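Nitrogenase molybdenum-iron protein alpha chain (Clostridium pasteurianum, PDB 4WES) forms, with a second alpha and two beta chains, the nitrogenase component that reduces dinitrogen to ammonium at an iron-molybdenum cluster. Local coordinates at residues R227-E230 with H235-A238; P280-N285 with R297-C302. All coordinates share one frame; numbering follows the deposited sequence.

Interaction 1: R227-E230 with H235-A238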
loop_
_atom_site.group_PDB
_atom_site.type_symbol
_atom_site.label_atom_id
_atom_site.label_comp_id
_atom_site.label_asym_id
_atom_site.label_seq_id
_atom_site.Cartn_x
_atom_site.Cartn_y
_atom_site.Cartn_z
ATOM N N ARG A 227 -2.133 36.559 8.631
ATOM C CA ARG A 227 -2.854 36.895 7.400
ATOM C C ARG A 227 -3.858 38.011 7.664
ATOM O O ARG A 227 -3.943 38.994 6.898
ATOM C CB ARG A 227 -3.582 35.636 6.901
ATOM C CG ARG A 227 -4.338 35.834 5.601
ATOM C CD ARG A 227 -5.097 34.600 5.185
ATOM N NE ARG A 227 -6.187 34.275 6.083
ATOM C CZ ARG A 227 -7.368 34.890 6.119
ATOM N NH1 ARG A 227 -7.642 35.858 5.247
ATOM N NH2 ARG A 227 -8.268 34.578 7.035
ATOM N N VAL A 228 -4.627 37.855 8.735
ATOM C CA VAL A 228 -5.662 38.835 9.069
ATOM C C VAL A 228 -5.068 40.132 9.593
ATOM O O VAL A 228 -5.498 41.222 9.213
ATOM C CB VAL A 228 -6.709 38.243 10.051
ATOM C CG1 VAL A 228 -7.697 39.258 10.514
ATOM C CG2 VAL A 228 -7.439 37.148 9.319
ATOM N N LEU A 229 -4.057 40.041 10.450
ATOM C CA LEU A 229 -3.431 41.246 11.000
ATOM C C LEU A 229 -2.809 42.074 9.887
ATOM O O LEU A 229 -2.930 43.319 9.881
ATOM C CB LEU A 229 -2.376 40.857 12.042
ATOM C CG LEU A 229 -2.932 40.245 13.322
ATOM C CD1 LEU A 229 -1.815 39.688 14.196
ATOM C CD2 LEU A 229 -3.784 41.238 14.071
ATOM N N GLU A 230 -2.130 41.416 8.957
ATOM C CA GLU A 230 -1.498 42.140 7.863
ATOM C C GLU A 230 -2.547 42.747 6.912
ATOM O O GLU A 230 -2.316 43.859 6.378
ATOM C CB GLU A 230 -0.517 41.207 7.131
ATOM C CG GLU A 230 0.691 40.930 8.023
ATOM C CD GLU A 230 1.646 39.837 7.558
ATOM O OE1 GLU A 230 2.749 39.762 8.167
ATOM O OE2 GLU A 230 1.372 39.072 6.597
ATOM N N HIS A 235 2.038 45.679 11.246
ATOM C CA HIS A 235 3.287 45.043 10.980
ATOM C C HIS A 235 3.485 44.019 12.098
ATOM O O HIS A 235 3.584 44.403 13.264
ATOM C CB HIS A 235 4.449 46.044 11.000
ATOM C CG HIS A 235 5.771 45.376 10.856
ATOM N ND1 HIS A 235 6.737 45.386 11.845
ATOM C CD2 HIS A 235 6.275 44.645 9.842
ATOM C CE1 HIS A 235 7.785 44.695 11.439
ATOM N NE2 HIS A 235 7.533 44.238 10.225
ATOM N N VAL A 236 3.573 42.733 11.745
ATOM C CA VAL A 236 3.797 41.718 12.746
ATOM C C VAL A 236 5.303 41.594 12.948
ATOM O O VAL A 236 5.993 40.866 12.233
ATOM C CB VAL A 236 3.128 40.370 12.423
ATOM C CG1 VAL A 236 3.318 39.405 13.575
ATOM C CG2 VAL A 236 1.659 40.565 12.114
ATOM N N ASN A 237 5.797 42.352 13.921
ATOM C CA ASN A 237 7.243 42.457 14.121
ATOM C C ASN A 237 7.885 41.120 14.477
ATOM O O ASN A 237 8.924 40.760 13.951
ATOM C CB ASN A 237 7.487 43.506 15.214
ATOM C CG ASN A 237 8.940 43.676 15.533
ATOM O OD1 ASN A 237 9.735 44.104 14.695
ATOM N ND2 ASN A 237 9.313 43.281 16.727
ATOM N N ALA A 238 7.253 40.395 15.399
ATOM C CA ALA A 238 7.737 39.093 15.811
ATOM C C ALA A 238 6.598 38.313 16.408
ATOM O O ALA A 238 5.718 38.876 17.050
ATOM C CB ALA A 238 8.835 39.224 16.859
HETATM O O HOH W 1 3.999 41.973 9.049
#

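Interaction 2: P280-N285 with R297-C302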
loop_
_atom_site.group_PDB
_atom_site.type_symbol
_atom_site.label_atom_id
_atom_site.label_comp_id
_atom_site.label_asym_id
_atom_site.label_seq_id
_atom_site.Cartn_x
_atom_site.Cartn_y
_atom_site.Cartn_z
ATOM N N PRO A 280 3.587 48.132 26.275
ATOM C CA PRO A 280 2.423 47.545 26.946
ATOM C C PRO A 280 2.050 46.226 26.323
ATOM O O PRO A 280 2.433 45.911 25.196
ATOM C CB PRO A 280 1.335 48.593 26.720
ATOM C CG PRO A 280 1.723 49.266 25.452
ATOM C CD PRO A 280 3.217 49.255 25.397
ATOM N N TRP A 281 1.276 45.443 27.063
ATOM C CA TRP A 281 0.723 44.210 26.513
ATOM C C TRP A 281 -0.761 44.132 26.794
ATOM O O TRP A 281 -1.249 44.702 27.762
ATOM C CB TRP A 281 1.435 42.976 27.025
ATOM C CG TRP A 281 1.414 42.666 28.501
ATOM C CD1 TRP A 281 2.277 43.142 29.451
ATOM C CD2 TRP A 281 0.513 41.787 29.185
ATOM N NE1 TRP A 281 2.005 42.566 30.668
ATOM C CE2 TRP A 281 0.921 41.734 30.529
ATOM C CE3 TRP A 281 -0.586 41.018 28.781
ATOM C CZ2 TRP A 281 0.253 40.969 31.483
ATOM C CZ3 TRP A 281 -1.227 40.257 29.717
ATOM C CH2 TRP A 281 -0.790 40.217 31.037
ATOM N N ILE A 282 -1.478 43.428 25.912
ATOM C CA ILE A 282 -2.857 43.071 26.162
ATOM C C ILE A 282 -2.975 41.582 26.038
ATOM O O ILE A 282 -2.298 40.932 25.239
ATOM C CB ILE A 282 -3.871 43.740 25.199
ATOM C CG1 ILE A 282 -3.555 43.457 23.724
ATOM C CG2 ILE A 282 -3.971 45.215 25.457
ATOM C CD1 ILE A 282 -4.716 43.797 22.814
ATOM N N LYS A 283 -3.853 40.996 26.862
ATOM C CA LYS A 283 -4.252 39.620 26.588
ATOM C C LYS A 283 -5.017 39.573 25.296
ATOM O O LYS A 283 -5.861 40.405 25.045
ATOM C CB LYS A 283 -5.107 39.095 27.747
ATOM C CG LYS A 283 -5.440 37.596 27.657
ATOM C CD LYS A 283 -4.204 36.738 27.903
ATOM C CE LYS A 283 -4.430 35.255 27.631
ATOM N NZ LYS A 283 -4.861 34.951 26.240
ATOM N N CYS A 284 -4.677 38.630 24.438
ATOM C CA CYS A 284 -5.408 38.413 23.186
ATOM C C CYS A 284 -5.940 36.976 23.148
ATOM O O CYS A 284 -5.491 36.104 23.892
ATOM C CB CYS A 284 -4.523 38.633 21.955
ATOM S SG CYS A 284 -3.140 37.477 21.754
ATOM N N ASN A 285 -6.894 36.743 22.258
ATOM C CA ASN A 285 -7.293 35.376 21.965
ATOM C C ASN A 285 -7.744 35.303 20.529
ATOM O O ASN A 285 -8.846 35.726 20.179
ATOM C CB ASN A 285 -8.403 34.903 22.895
ATOM C CG ASN A 285 -8.737 33.455 22.624
ATOM O OD1 ASN A 285 -7.969 32.762 21.984
ATOM N ND2 ASN A 285 -9.871 32.981 23.130
ATOM N N ARG A 297 -10.740 44.325 17.954
ATOM C CA ARG A 297 -11.335 45.567 18.420
ATOM C C ARG A 297 -10.546 46.183 19.585
ATOM O O ARG A 297 -10.380 47.402 19.649
ATOM C CB ARG A 297 -12.811 45.363 18.756
ATOM C CG ARG A 297 -13.652 45.172 17.495
ATOM C CD ARG A 297 -15.072 44.773 17.785
ATOM N NE ARG A 297 -15.804 44.773 16.543
ATOM C CZ ARG A 297 -16.995 44.213 16.377
ATOM N NH1 ARG A 297 -17.559 43.538 17.370
ATOM N NH2 ARG A 297 -17.595 44.306 15.211
ATOM N N ASP A 298 -9.991 45.350 20.452
ATOM C CA ASP A 298 -9.145 45.872 21.536
ATOM C C ASP A 298 -7.873 46.510 20.976
ATOM O O ASP A 298 -7.416 47.557 21.451
ATOM C CB ASP A 298 -8.751 44.743 22.487
ATOM C CG ASP A 298 -9.872 44.295 23.424
ATOM O OD1 ASP A 298 -10.843 45.042 23.622
ATOM O OD2 ASP A 298 -9.696 43.233 24.040
ATOM N N MET A 299 -7.286 45.842 19.987
ATOM C CA MET A 299 -6.067 46.349 19.359
ATOM C C MET A 299 -6.360 47.703 18.717
ATOM O O MET A 299 -5.593 48.667 18.871
ATOM C CB MET A 299 -5.571 45.395 18.284
ATOM C CG MET A 299 -5.037 44.102 18.822
ATOM S SD MET A 299 -4.603 42.970 17.491
ATOM C CE MET A 299 -3.180 43.834 16.832
ATOM N N ALA A 300 -7.487 47.829 18.015
ATOM C CA ALA A 300 -7.831 49.077 17.349
ATOM C C ALA A 300 -8.046 50.189 18.379
ATOM O O ALA A 300 -7.655 51.330 18.162
ATOM C CB ALA A 300 -9.070 48.904 16.492
ATOM N N LYS A 301 -8.636 49.864 19.521
ATOM C CA LYS A 301 -8.798 50.847 20.578
ATOM C C LYS A 301 -7.448 51.359 21.090
ATOM O O LYS A 301 -7.286 52.549 21.354
ATOM C CB LYS A 301 -9.620 50.286 21.730
ATOM C CG LYS A 301 -11.104 50.153 21.412
ATOM C CD LYS A 301 -11.882 49.366 22.446
ATOM C CE LYS A 301 -13.296 49.128 21.951
ATOM N NZ LYS A 301 -14.074 48.309 22.897
ATOM N N CYS A 302 -6.479 50.451 21.219
ATOM C CA CYS A 302 -5.154 50.854 21.695
ATOM C C CYS A 302 -4.462 51.794 20.725
ATOM O O CYS A 302 -3.851 52.776 21.156
ATOM C CB CYS A 302 -4.276 49.621 21.961
ATOM S SG CYS A 302 -4.762 48.608 23.364
HETATM O O HOH W 2 -7.920 41.214 23.429
#

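Interaction 1: R227-E230 with H235-A238
V236 lays its CG2 methyl against the side chain of L229, meeting both its root and one of its branch ends: CG2 of V236 lies 4.0 Å from CB and 4.1 Å from CD1 of L229. The two side chains cross at about a right angle, and CG2 is the V236 atom that touches L229. That methyl stands beside the backbone N of V236, with CG1 anti to the same N (chi1 -175°). From the next helical residue, the extended chain of E230 reaches forward and brings OE1 to 4.2 Å from CG2 of V236. A water bridges the E230 carboxylate to the strand backbone: it donates to OE1 of E230 at 2.7 Å and accepts from the backbone N of V236 at 2.8 Å, which gives this N-H a partner on the edge turned away from strand 209-215, with which H235 and N237 pair. The contact packs the helix of the beta-alpha-beta unit made by strand 209-215, helix 221-232 and strand 235-239 against its second strand, which runs parallel to the first. I210 of strand 209-215 touches both L229 and V236, while L296 and M299 of helix 289-303 pack against L229.

Interaction 2: P280-N285 with R297-C302
With chi1 at 56°, I282 holds CG1 in the crowded position between its backbone N and carbonyl carbon, and an extended chi2 (165°) carries CD1 on toward the helix; CG2 sits beside the backbone N. The two branches thus divide the work. CD1 comes to 4.0 Å from CG of M299, the two side chains crossing at about a right angle, and lies 4.2 Å from CB of D298. CG2 meets the sulfur of C302 instead, at 4.1 Å from SG. I282 therefore meets D298 and M299 and, one turn on, C302 of helix 289-303, all through apolar or weakly polar atoms, and the methylene rather than the carboxylate of D298 faces it. The carboxylate is used beside this apolar patch: one water donates both to OD2 of D298, at 2.8 Å, and to the carbonyl O of K283, at 2.7 Å, linking helix and strand through a polar bridge. On the strand itself, the side chain of K283 bends at chi2 and chi4 so that NZ donates to the carbonyl O of C284 at 2.7 Å, and the same ammonium also bonds the carbonyls of V260 and Q261. The short segments of strand and helix run nearly antiparallel, at 157°, with their axes 10.1 Å apart. Strand 281-283 is paired in the four-stranded parallel sheet with strand 257-260, whose L259 touches both I282 and M299. Helix 289-303 packs on this face of the sheet, whereas W281 touches A270 and E274 of helix 263-277.

Interactions 1 and 2 follow one another along the chain and pack onto the same four-stranded parallel sheet at its two opposite outermost strands within this chain, 235-239 and 281-283. Their centres lie 14 Å apart, and they meet directly where CD2 of L229 packs 3.8 Å from CE of M299. Helices 221-232 and 289-303 are thereby joined to each other as well as to the sheet, and Y234 touches both L229 and M299. Both contacts are structural packing away from the annotated cluster and homocitrate sites. A pentanediol molecule, probably from the crystallisation liquor, lies about 4 Å from the side chain of C302.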